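Local coordinates for odorant-binding protein 2a (PDB 4RUN), which binds and carries small hydrophobic volatile molecules, such as odorant aldehydes, and large fatty acids, as a secreted monomeric lipocalin, at residues P72-A77 and L83-E88; T13-A18 and P145-S150; K23-D28 and G106-G111; L131-H134 and S138-D141. The protein carries 2 engineered substitutions. All blocks are in the same frame, centred on the assembly; numbering follows the deposited sequence.

Contact 1 (P72-A77 and L83-E88); sequences PGKFSA and LIYLQE
K74 sets CG on the far side of CB from its backbone N (chi1 177°), and its chain stays extended from there. Y85 puts its CG beside the backbone N instead (chi1 -53°). The two side chains therefore lie alongside each other and point the same way. K74 CG comes to 4.0 Å from Y85 CE2, an oblique approach to the ring. Farther along, K74 CE passes across L83, 4.1 Å from its CD2. The same CD2 lies 3.8 Å from S76 CB.

The opposite face of this antiparallel hairpin is apolar. F75 and I84 stand abreast as a hydrogen-bonded pair, CB to CB 4.3 Å. I84 CD1 reaches on to A77 CB at 3.9 Å.

Backbone bonds fix the pairing. F75 N donates to I84 O at 2.6 Å, and I84 N returns a bond to F75 O at 2.7 Å. Next to them L86 N donates to G73 O at 2.8 Å. G73 has a positive phi, and a side chain there would jam against the preceding carbonyl.

The hairpin is part of the lipocalin barrel wall. L83 and Y85 bond onward to K100 and Y98 of strand 95-103. At the other edge of strand 74-77, S76 bonds to R67 through the backbone. F75 meets M66 and A77 meets I64, both side chains of strand 58-66.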
loop_
_atom_site.group_PDB
_atom_site.type_symbol
_atom_site.label_atom_id
_atom_site.label_comp_id
_atom_site.label_asym_id
_atom_site.label_seq_id
_atom_site.Cartn_x
_atom_site.Cartn_y
_atom_site.Cartn_z
ATOM N N PRO A 72 -4.932 5.433 16.328
ATOM C CA PRO A 72 -5.526 4.351 15.545
ATOM C C PRO A 72 -5.394 4.629 14.055
ATOM O O PRO A 72 -5.515 5.781 13.626
ATOM C CB PRO A 72 -6.995 4.351 15.978
ATOM C CG PRO A 72 -7.248 5.716 16.512
ATOM C CD PRO A 72 -5.943 6.238 17.036
ATOM N N GLY A 73 -5.118 3.582 13.281
ATOM C CA GLY A 73 -4.888 3.732 11.847
ATOM C C GLY A 73 -3.441 4.018 11.479
ATOM O O GLY A 73 -3.053 3.796 10.341
ATOM N N LYS A 74 -2.647 4.494 12.442
ATOM C CA LYS A 74 -1.228 4.794 12.237
ATOM C C LYS A 74 -0.330 3.673 12.793
ATOM O O LYS A 74 -0.459 3.283 13.957
ATOM C CB LYS A 74 -0.880 6.127 12.903
ATOM C CG LYS A 74 0.584 6.541 12.823
ATOM C CD LYS A 74 0.816 7.779 13.667
ATOM C CE LYS A 74 2.290 8.086 13.842
ATOM N NZ LYS A 74 2.489 8.906 15.069
ATOM N N PHE A 75 0.572 3.170 11.952
ATOM C CA PHE A 75 1.520 2.121 12.329
ATOM C C PHE A 75 2.927 2.494 11.912
ATOM O O PHE A 75 3.127 3.435 11.147
ATOM C CB PHE A 75 1.181 0.810 11.643
ATOM C CG PHE A 75 -0.150 0.262 12.014
ATOM C CD1 PHE A 75 -1.292 0.671 11.344
ATOM C CD2 PHE A 75 -0.261 -0.690 13.015
ATOM C CE1 PHE A 75 -2.529 0.141 11.675
ATOM C CE2 PHE A 75 -1.488 -1.220 13.356
ATOM C CZ PHE A 75 -2.623 -0.805 12.686
ATOM N N SER A 76 3.897 1.734 12.412
ATOM C CA SER A 76 5.295 1.933 12.064
ATOM C C SER A 76 5.941 0.603 11.707
ATOM O O SER A 76 5.528 -0.450 12.201
ATOM C CB SER A 76 6.043 2.607 13.221
ATOM O OG SER A 76 5.996 1.823 14.386
ATOM N N ALA A 77 6.962 0.658 10.859
ATOM C CA ALA A 77 7.660 -0.544 10.413
ATOM C C ALA A 77 9.140 -0.270 10.273
ATOM O O ALA A 77 9.552 0.884 10.146
ATOM C CB ALA A 77 7.092 -1.025 9.096
ATOM N N LEU A 83 6.517 5.020 8.395
ATOM C CA LEU A 83 5.219 5.202 9.053
ATOM C C LEU A 83 4.121 4.922 8.054
ATOM O O LEU A 83 4.250 5.254 6.877
ATOM C CB LEU A 83 5.067 6.614 9.609
ATOM C CG LEU A 83 5.979 6.920 10.798
ATOM C CD1 LEU A 83 6.071 8.417 11.056
ATOM C CD2 LEU A 83 5.487 6.185 12.029
ATOM N N ILE A 84 3.045 4.315 8.546
ATOM C CA ILE A 84 1.989 3.745 7.719
ATOM C C ILE A 84 0.613 4.120 8.278
ATOM O O ILE A 84 0.287 3.778 9.414
ATOM C CB ILE A 84 2.098 2.207 7.701
ATOM C CG1 ILE A 84 3.373 1.758 6.988
ATOM C CG2 ILE A 84 0.898 1.578 7.007
ATOM C CD1 ILE A 84 3.833 0.378 7.416
ATOM N N TYR A 85 -0.192 4.789 7.452
ATOM C CA TYR A 85 -1.529 5.255 7.824
ATOM C C TYR A 85 -2.551 4.518 6.986
ATOM O O TYR A 85 -2.358 4.356 5.782
ATOM C CB TYR A 85 -1.680 6.753 7.559
ATOM C CG TYR A 85 -0.591 7.586 8.190
ATOM C CD1 TYR A 85 0.711 7.555 7.699
ATOM C CD2 TYR A 85 -0.852 8.387 9.281
ATOM C CE1 TYR A 85 1.717 8.302 8.275
ATOM C CE2 TYR A 85 0.156 9.144 9.865
ATOM C CZ TYR A 85 1.441 9.095 9.351
ATOM O OH TYR A 85 2.460 9.838 9.917
ATOM N N LEU A 86 -3.619 4.055 7.624
ATOM C CA LEU A 86 -4.748 3.480 6.915
ATOM C C LEU A 86 -5.893 4.436 7.131
ATOM O O LEU A 86 -6.236 4.742 8.267
ATOM C CB LEU A 86 -5.086 2.072 7.429
ATOM C CG LEU A 86 -5.926 1.186 6.489
ATOM C CD1 LEU A 86 -5.229 0.986 5.147
ATOM C CD2 LEU A 86 -6.248 -0.174 7.105
ATOM N N GLN A 87 -6.464 4.927 6.038
ATOM C CA GLN A 87 -7.560 5.892 6.094
ATOM C C GLN A 87 -8.709 5.403 5.227
ATOM O O GLN A 87 -8.490 4.841 4.156
ATOM C CB GLN A 87 -7.119 7.257 5.581
ATOM C CG GLN A 87 -5.845 7.814 6.203
ATOM C CD GLN A 87 -5.356 9.057 5.472
ATOM O OE1 GLN A 87 -6.149 9.781 4.853
ATOM N NE2 GLN A 87 -4.048 9.314 5.542
ATOM N N GLU A 88 -9.928 5.624 5.700
ATOM C CA GLU A 88 -11.120 5.297 4.937
ATOM C C GLU A 88 -11.157 6.254 3.741
ATOM O O GLU A 88 -10.837 7.435 3.877
ATOM C CB GLU A 88 -12.372 5.365 5.836
ATOM C CG GLU A 88 -13.289 4.170 5.638
ATOM C CD GLU A 88 -14.279 3.954 6.771
ATOM O OE1 GLU A 88 -14.107 4.549 7.849
ATOM O OE2 GLU A 88 -15.248 3.198 6.574
#

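Contact 2 (T13-A18 and P145-S150); sequences TWYVKA and PLQTGS
A side-chain amide here pairs with the backbone of a strand: Q147, near the C-terminal end of the chain, bonds to V16 on the first barrel strand. Q147 NE2 donates to V16 O at 2.7 Å. The donor sits above the carbonyl plane, well off the lone pairs, and the bond is bent, 135° at the hydrogen. In return V16 N gives a weak bond to Q147 OE1 at 3.4 Å. Both polar atoms of the V16 backbone are thus met by one amide, one of them only weakly.

The side chain gets there by a bend at chi2 (94°), which turns the amide toward the strand. Y15 flanks it. The Y15 ring presents its edge, with CD1 4.0 Å from Q147 CD, and the ring and amide planes are perpendicular. Y15 CB lies 3.9 Å from Q147 NE2. A leucine in place of Q147 would probably leave V16 N and O without these partners.

W14, the tryptophan of the lipocalin G-x-W motif, is on the same strand and bonds through its backbone to V37 of strand 33-41. Y15 and K17 bond to G115 and L113 of strand 106-115. The disulfide of C151 with C59 follows four residues after Q147. Strand 146-147 runs parallel to strand 33-41, where L146 bonds to R32 and Q147 packs on V34.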
loop_
_atom_site.group_PDB
_atom_site.type_symbol
_atom_site.label_atom_id
_atom_site.label_comp_id
_atom_site.label_asym_id
_atom_site.label_seq_id
_atom_site.Cartn_x
_atom_site.Cartn_y
_atom_site.Cartn_z
ATOM N N THR A 13 -7.481 -10.605 4.187
ATOM C CA THR A 13 -6.996 -10.342 2.835
ATOM C C THR A 13 -7.383 -8.929 2.375
ATOM O O THR A 13 -8.504 -8.480 2.607
ATOM C CB THR A 13 -7.527 -11.394 1.837
ATOM O OG1 THR A 13 -7.015 -12.679 2.184
ATOM C CG2 THR A 13 -7.107 -11.070 0.401
ATOM N N TRP A 14 -6.423 -8.235 1.759
ATOM C CA TRP A 14 -6.655 -6.963 1.084
ATOM C C TRP A 14 -6.099 -7.026 -0.327
ATOM O O TRP A 14 -5.182 -7.779 -0.619
ATOM C CB TRP A 14 -5.959 -5.817 1.796
ATOM C CG TRP A 14 -6.483 -5.479 3.126
ATOM C CD1 TRP A 14 -6.128 -6.039 4.309
ATOM C CD2 TRP A 14 -7.421 -4.455 3.432
ATOM N NE1 TRP A 14 -6.792 -5.435 5.340
ATOM C CE2 TRP A 14 -7.598 -4.457 4.830
ATOM C CE3 TRP A 14 -8.140 -3.538 2.666
ATOM C CZ2 TRP A 14 -8.465 -3.580 5.479
ATOM C CZ3 TRP A 14 -9.003 -2.668 3.312
ATOM C CH2 TRP A 14 -9.154 -2.696 4.705
ATOM N N TYR A 15 -6.663 -6.207 -1.194
ATOM C CA TYR A 15 -6.267 -6.161 -2.573
ATOM C C TYR A 15 -5.799 -4.750 -2.885
ATOM O O TYR A 15 -6.493 -3.779 -2.563
ATOM C CB TYR A 15 -7.442 -6.531 -3.472
ATOM C CG TYR A 15 -7.878 -7.962 -3.335
ATOM C CD1 TYR A 15 -7.278 -8.960 -4.097
ATOM C CD2 TYR A 15 -8.881 -8.330 -2.434
ATOM C CE1 TYR A 15 -7.659 -10.284 -3.968
ATOM C CE2 TYR A 15 -9.277 -9.653 -2.300
ATOM C CZ TYR A 15 -8.660 -10.627 -3.070
ATOM O OH TYR A 15 -9.023 -11.953 -2.952
ATOM N N VAL A 16 -4.627 -4.651 -3.511
ATOM C CA VAL A 16 -4.049 -3.378 -3.930
ATOM C C VAL A 16 -4.523 -3.058 -5.341
ATOM O O VAL A 16 -4.165 -3.747 -6.291
ATOM C CB VAL A 16 -2.520 -3.448 -3.936
ATOM C CG1 VAL A 16 -1.949 -2.115 -4.374
ATOM C CG2 VAL A 16 -1.977 -3.877 -2.569
ATOM N N LYS A 17 -5.319 -2.006 -5.476
ATOM C CA LYS A 17 -6.017 -1.714 -6.731
ATOM C C LYS A 17 -5.362 -0.594 -7.516
ATOM O O LYS A 17 -5.463 -0.531 -8.732
ATOM C CB LYS A 17 -7.458 -1.336 -6.417
ATOM C CG LYS A 17 -8.186 -2.375 -5.579
ATOM C CD LYS A 17 -9.555 -1.886 -5.173
ATOM C CE LYS A 17 -10.382 -3.042 -4.665
ATOM N NZ LYS A 17 -11.725 -2.631 -4.178
ATOM N N ALA A 18 -4.694 0.304 -6.816
ATOM C CA ALA A 18 -3.973 1.368 -7.478
ATOM C C ALA A 18 -2.852 1.784 -6.583
ATOM O O ALA A 18 -2.873 1.499 -5.388
ATOM C CB ALA A 18 -4.883 2.544 -7.754
ATOM N N PRO A 145 -1.130 -1.757 -10.716
ATOM C CA PRO A 145 -0.475 -3.010 -11.065
ATOM C C PRO A 145 -1.456 -4.153 -11.269
ATOM O O PRO A 145 -2.588 -4.088 -10.807
ATOM C CB PRO A 145 0.452 -3.268 -9.880
ATOM C CG PRO A 145 -0.137 -2.510 -8.751
ATOM C CD PRO A 145 -0.833 -1.317 -9.345
ATOM N N LEU A 146 -1.032 -5.162 -12.013
ATOM C CA LEU A 146 -1.861 -6.326 -12.285
ATOM C C LEU A 146 -2.038 -7.115 -11.008
ATOM O O LEU A 146 -1.063 -7.359 -10.303
ATOM C CB LEU A 146 -1.192 -7.189 -13.328
ATOM C CG LEU A 146 -1.375 -6.712 -14.762
ATOM C CD1 LEU A 146 -0.547 -7.631 -15.662
ATOM C CD2 LEU A 146 -2.851 -6.664 -15.161
ATOM N N GLN A 147 -3.279 -7.472 -10.678
ATOM C CA GLN A 147 -3.531 -8.270 -9.485
ATOM C C GLN A 147 -3.379 -9.736 -9.828
ATOM O O GLN A 147 -3.938 -10.198 -10.815
ATOM C CB GLN A 147 -4.911 -8.000 -8.910
ATOM C CG GLN A 147 -4.985 -8.344 -7.419
ATOM C CD GLN A 147 -4.714 -7.145 -6.530
ATOM O OE1 GLN A 147 -3.885 -7.200 -5.605
ATOM N NE2 GLN A 147 -5.426 -6.048 -6.795
ATOM N N THR A 148 -2.608 -10.455 -9.020
ATOM C CA THR A 148 -2.247 -11.833 -9.321
ATOM C C THR A 148 -2.200 -12.656 -8.050
ATOM O O THR A 148 -2.372 -12.130 -6.962
ATOM C CB THR A 148 -0.852 -11.916 -9.973
ATOM O OG1 THR A 148 0.123 -11.373 -9.071
ATOM C CG2 THR A 148 -0.817 -11.151 -11.292
ATOM N N GLY A 149 -1.974 -13.956 -8.206
ATOM C CA GLY A 149 -1.576 -14.801 -7.097
ATOM C C GLY A 149 -0.111 -14.516 -6.809
ATOM O O GLY A 149 0.505 -13.649 -7.443
ATOM N N SER A 150 0.449 -15.250 -5.852
ATOM C CA SER A 150 1.860 -15.118 -5.515
ATOM C C SER A 150 2.725 -15.382 -6.742
ATOM O O SER A 150 2.390 -16.216 -7.583
ATOM C CB SER A 150 2.236 -16.092 -4.394
ATOM O OG SER A 150 3.632 -16.072 -4.142
#

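Contact 3 (K23-D28 and G106-G111); sequences KDFPED and GLRYMG
R108 reaches from its strand to the loop residues F25 and P26. From CB its chain runs out straight, CG opposite the backbone N (chi1 -178°), and carries CD to the edge of the F25 ring. CD lies in the ring plane, 3.9 Å from F25 CD1. The chain then bends at chi3 (-84°). NE comes to 3.7 Å from the same F25 CD1, approaching the ring obliquely. CZ follows at 4.0 Å from F25 CD1, which sits over one guanidinium face, offset toward its rim. The ring and guanidinium planes are 66° apart, so the two groups are not stacked flat. At the tip, NH2 meets P26 CD at 3.6 Å. The other tip atom, NH1, makes a weak hydrogen bond to a bound citrate, probably from the crystallisation liquor. R29 and R103 also lie close to NH1.

M110, two residues on, reaches the same ring, with its CE 4.4 Å from F25 CE1. The M110 side chain also lies close to the citrate. With an alanine here in place of R108, the F25 edge and P26 CD would probably lose their cover, and the citrate this weak donor.

The loop joins the first two barrel strands. In lipocalins this long loop lies at the open end of the calyx. Strand 106-115 runs between strands 95-103 and 12-21. R108 and M110 bond through their backbones to D101 and S99 on one flank, and G111 bonds to V20 on the other.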
loop_
_atom_site.group_PDB
_atom_site.type_symbol
_atom_site.label_atom_id
_atom_site.label_comp_id
_atom_site.label_asym_id
_atom_site.label_seq_id
_atom_site.Cartn_x
_atom_site.Cartn_y
_atom_site.Cartn_z
ATOM N N LYS A 23 7.528 11.800 -7.106
ATOM C CA LYS A 23 8.344 11.976 -8.302
ATOM C C LYS A 23 9.820 11.560 -8.260
ATOM O O LYS A 23 10.446 11.528 -9.316
ATOM C CB LYS A 23 8.216 13.403 -8.819
ATOM C CG LYS A 23 6.840 13.620 -9.405
ATOM C CD LYS A 23 6.779 14.777 -10.379
ATOM C CE LYS A 23 5.385 14.834 -11.000
ATOM N NZ LYS A 23 5.163 13.771 -12.026
ATOM N N ASP A 24 10.384 11.257 -7.088
ATOM C CA ASP A 24 11.748 10.715 -7.009
ATOM C C ASP A 24 11.782 9.212 -7.244
ATOM O O ASP A 24 12.821 8.668 -7.612
ATOM C CB ASP A 24 12.376 11.007 -5.649
ATOM C CG ASP A 24 12.424 12.486 -5.330
ATOM O OD1 ASP A 24 12.858 13.279 -6.198
ATOM O OD2 ASP A 24 12.048 12.842 -4.195
ATOM N N PHE A 25 10.647 8.548 -7.011
ATOM C CA PHE A 25 10.502 7.103 -7.202
ATOM C C PHE A 25 10.903 6.672 -8.607
ATOM O O PHE A 25 10.262 7.073 -9.577
ATOM C CB PHE A 25 9.045 6.714 -6.990
ATOM C CG PHE A 25 8.844 5.254 -6.756
ATOM C CD1 PHE A 25 8.929 4.709 -5.477
ATOM C CD2 PHE A 25 8.578 4.418 -7.827
ATOM C CE1 PHE A 25 8.744 3.354 -5.279
ATOM C CE2 PHE A 25 8.403 3.068 -7.638
ATOM C CZ PHE A 25 8.488 2.532 -6.362
ATOM N N PRO A 26 11.951 5.840 -8.722
ATOM C CA PRO A 26 12.388 5.391 -10.046
ATOM C C PRO A 26 11.355 4.526 -10.751
ATOM O O PRO A 26 10.745 3.654 -10.130
ATOM C CB PRO A 26 13.646 4.577 -9.749
ATOM C CG PRO A 26 14.063 4.957 -8.370
ATOM C CD PRO A 26 12.814 5.322 -7.644
ATOM N N GLU A 27 11.155 4.765 -12.039
ATOM C CA GLU A 27 10.162 4.028 -12.803
ATOM C C GLU A 27 10.479 2.533 -12.839
ATOM O O GLU A 27 9.600 1.694 -12.655
ATOM C CB GLU A 27 10.063 4.594 -14.215
ATOM C CG GLU A 27 8.735 4.314 -14.903
ATOM C CD GLU A 27 8.735 4.738 -16.359
ATOM O OE1 GLU A 27 9.679 5.436 -16.789
ATOM O OE2 GLU A 27 7.791 4.367 -17.082
ATOM N N ASP A 28 11.751 2.208 -13.075
ATOM C CA ASP A 28 12.251 0.831 -12.981
ATOM C C ASP A 28 11.759 0.121 -11.709
ATOM O O ASP A 28 11.627 -1.095 -11.675
ATOM C CB ASP A 28 13.793 0.781 -13.132
ATOM C CG ASP A 28 14.557 0.886 -11.796
ATOM O OD1 ASP A 28 13.928 0.983 -10.728
ATOM O OD2 ASP A 28 15.815 0.852 -11.812
ATOM N N GLY A 106 16.492 9.494 1.082
ATOM C CA GLY A 106 15.496 10.536 1.211
ATOM C C GLY A 106 14.156 10.033 1.686
ATOM O O GLY A 106 13.872 8.829 1.754
ATOM N N LEU A 107 13.323 10.998 2.017
ATOM C CA LEU A 107 11.960 10.747 2.421
ATOM C C LEU A 107 11.187 10.267 1.205
ATOM O O LEU A 107 11.229 10.917 0.163
ATOM C CB LEU A 107 11.335 12.038 2.931
ATOM C CG LEU A 107 9.917 11.878 3.474
ATOM C CD1 LEU A 107 9.883 10.959 4.686
ATOM C CD2 LEU A 107 9.306 13.233 3.799
ATOM N N ARG A 108 10.478 9.148 1.344
ATOM C CA ARG A 108 9.666 8.616 0.255
ATOM C C ARG A 108 8.203 8.527 0.657
ATOM O O ARG A 108 7.887 7.872 1.654
ATOM C CB ARG A 108 10.170 7.223 -0.151
ATOM C CG ARG A 108 9.421 6.602 -1.325
ATOM C CD ARG A 108 10.159 5.379 -1.854
ATOM N NE ARG A 108 11.217 5.735 -2.807
ATOM C CZ ARG A 108 12.208 4.927 -3.181
ATOM N NH1 ARG A 108 12.311 3.694 -2.685
ATOM N NH2 ARG A 108 13.122 5.359 -4.050
ATOM N N TYR A 109 7.327 9.179 -0.124
ATOM C CA TYR A 109 5.869 9.031 0.016
ATOM C C TYR A 109 5.341 8.026 -0.984
ATOM O O TYR A 109 5.839 7.922 -2.100
ATOM C CB TYR A 109 5.102 10.337 -0.230
ATOM C CG TYR A 109 5.464 11.521 0.632
ATOM C CD1 TYR A 109 5.819 11.365 1.962
ATOM C CD2 TYR A 109 5.379 12.817 0.121
ATOM C CE1 TYR A 109 6.121 12.467 2.746
ATOM C CE2 TYR A 109 5.679 13.918 0.900
ATOM C CZ TYR A 109 6.052 13.739 2.212
ATOM O OH TYR A 109 6.364 14.828 2.988
ATOM N N MET A 110 4.293 7.317 -0.588
ATOM C CA MET A 110 3.721 6.282 -1.429
ATOM C C MET A 110 2.303 5.996 -0.952
ATOM O O MET A 110 2.046 5.882 0.247
ATOM C CB MET A 110 4.595 5.031 -1.354
ATOM C CG MET A 110 4.201 3.931 -2.321
ATOM S SD MET A 110 5.146 2.407 -2.083
ATOM C CE MET A 110 6.691 3.008 -1.390
ATOM N N GLY A 111 1.380 5.884 -1.896
ATOM C CA GLY A 111 -0.018 5.667 -1.576
ATOM C C GLY A 111 -0.554 4.451 -2.292
ATOM O O GLY A 111 -0.195 4.190 -3.426
#

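Contact 4 (L131-H134 and S138-D141); sequences LVQH and SEED
S138 OG donates to E140 OE1 at 2.6 Å, the shortest polar bond here, while the S138 backbone N packs against V132 CG1 at 4.2 Å. The carboxylate oxygen takes the hydroxyl on its anti lone pair, away from its other oxygen. The backbone closes the same short turn, with D141 N donating to S138 O at 3.2 Å. These two bonds brace the short turn, whose residues 139-140 are 3-10, beside the end of the helix.

Between the helix and the turn, Q133 and E139 make the other approach. Q133 sets CG beside its backbone N (chi1 -67°) and extends its chain toward E139. Its NE2 comes to 3.6 Å from E139 OE1. At that distance the two make a loose polar approach rather than a hydrogen bond. The amide and carboxylate planes are nearly perpendicular, 87° apart. The same NE2 is 3.7 Å from E139 CB, so the amide nitrogen rests against the base of the glutamate as well as its end. The side chains pass each other at a slant. E139 OE2 also has a long, weak ion pair with K129, one helical turn before Q133.

V132 is the buried member and also touches L137 in the connection. Residues 131-134 end helix 122-134, the helix that lipocalins pack against the outside of the barrel. L131 touches L89, just past strand 82-88. After the turn the chain enters strand 142-143, which pairs with strand 12-21.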
loop_
_atom_site.group_PDB
_atom_site.type_symbol
_atom_site.label_atom_id
_atom_site.label_comp_id
_atom_site.label_asym_id
_atom_site.label_seq_id
_atom_site.Cartn_x
_atom_site.Cartn_y
_atom_site.Cartn_z
ATOM N N LEU A 131 -7.815 12.492 -3.573
ATOM C CA LEU A 131 -7.165 12.480 -2.269
ATOM C C LEU A 131 -5.644 12.558 -2.434
ATOM O O LEU A 131 -4.946 13.261 -1.703
ATOM C CB LEU A 131 -7.562 11.227 -1.491
ATOM C CG LEU A 131 -6.836 10.968 -0.158
ATOM C CD1 LEU A 131 -7.691 10.094 0.760
ATOM C CD2 LEU A 131 -5.450 10.352 -0.361
ATOM N N VAL A 132 -5.144 11.828 -3.410
ATOM C CA VAL A 132 -3.730 11.834 -3.741
ATOM C C VAL A 132 -3.222 13.243 -4.058
ATOM O O VAL A 132 -2.170 13.642 -3.567
ATOM C CB VAL A 132 -3.465 10.834 -4.894
ATOM C CG1 VAL A 132 -2.243 11.215 -5.717
ATOM C CG2 VAL A 132 -3.312 9.444 -4.311
ATOM N N GLN A 133 -3.976 13.989 -4.860
ATOM C CA GLN A 133 -3.603 15.350 -5.252
ATOM C C GLN A 133 -3.624 16.338 -4.089
ATOM O O GLN A 133 -2.808 17.265 -4.038
ATOM C CB GLN A 133 -4.529 15.844 -6.353
ATOM C CG GLN A 133 -4.356 15.091 -7.660
ATOM C CD GLN A 133 -5.430 15.426 -8.676
ATOM O OE1 GLN A 133 -6.613 15.550 -8.328
ATOM N NE2 GLN A 133 -5.031 15.557 -9.944
ATOM N N HIS A 134 -4.588 16.145 -3.186
ATOM C CA HIS A 134 -4.703 16.902 -1.929
ATOM C C HIS A 134 -3.383 16.853 -1.172
ATOM O O HIS A 134 -2.939 17.864 -0.634
ATOM C CB HIS A 134 -5.848 16.305 -1.079
ATOM C CG HIS A 134 -6.186 17.065 0.175
ATOM N ND1 HIS A 134 -6.203 16.459 1.415
ATOM C CD2 HIS A 134 -6.557 18.352 0.383
ATOM C CE1 HIS A 134 -6.545 17.344 2.334
ATOM N NE2 HIS A 134 -6.763 18.500 1.735
ATOM N N SER A 138 0.899 13.399 -7.562
ATOM C CA SER A 138 0.402 13.722 -8.910
ATOM C C SER A 138 -0.366 12.592 -9.588
ATOM O O SER A 138 -0.025 11.418 -9.434
ATOM C CB SER A 138 1.589 14.120 -9.789
ATOM O OG SER A 138 1.173 14.519 -11.084
ATOM N N GLU A 139 -1.382 12.972 -10.361
ATOM C CA GLU A 139 -2.270 12.038 -11.072
ATOM C C GLU A 139 -1.539 11.147 -12.065
ATOM O O GLU A 139 -1.837 9.963 -12.199
ATOM C CB GLU A 139 -3.373 12.818 -11.818
ATOM C CG GLU A 139 -2.940 13.595 -13.055
ATOM C CD GLU A 139 -3.886 14.738 -13.342
ATOM O OE1 GLU A 139 -3.481 15.900 -13.139
ATOM O OE2 GLU A 139 -5.044 14.475 -13.724
ATOM N N GLU A 140 -0.567 11.733 -12.749
ATOM C CA GLU A 140 0.148 11.078 -13.830
ATOM C C GLU A 140 1.141 10.067 -13.272
ATOM O O GLU A 140 1.657 9.240 -14.011
ATOM C CB GLU A 140 0.862 12.147 -14.683
ATOM C CG GLU A 140 2.114 12.730 -14.047
ATOM C CD GLU A 140 2.283 14.201 -14.364
ATOM O OE1 GLU A 140 1.886 15.058 -13.542
ATOM O OE2 GLU A 140 2.802 14.496 -15.456
ATOM N N ASP A 141 1.411 10.137 -11.972
ATOM C CA ASP A 141 2.196 9.111 -11.306
ATOM C C ASP A 141 1.288 8.049 -10.631
ATOM O O ASP A 141 1.733 7.353 -9.709
ATOM C CB ASP A 141 3.114 9.729 -10.250
ATOM C CG ASP A 141 4.101 10.734 -10.831
ATOM O OD1 ASP A 141 4.797 10.411 -11.816
ATOM O OD2 ASP A 141 4.179 11.858 -10.300
#

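How the contacts relate
Contacts 1, 2 and 3 all reach the one barrel sheet. Contact 4 lies where helix 122-134 ends and the chain returns toward that sheet. Contacts 1 and 2 are on opposite sides of the chain's centre, their own centres about 19 Å apart. Along the chain, contact 2 closes the longest loop, and the other three lie within it. Contact 1 is nested inside contact 3, and contact 4 follows both. Contacts 3 and 4 are the nearest pair, about 13 Å between centres. They touch through a salt bridge from K23 NZ to D141 OD2, 2.8 Å, which ties the loop after the first strand to the turn after the helix.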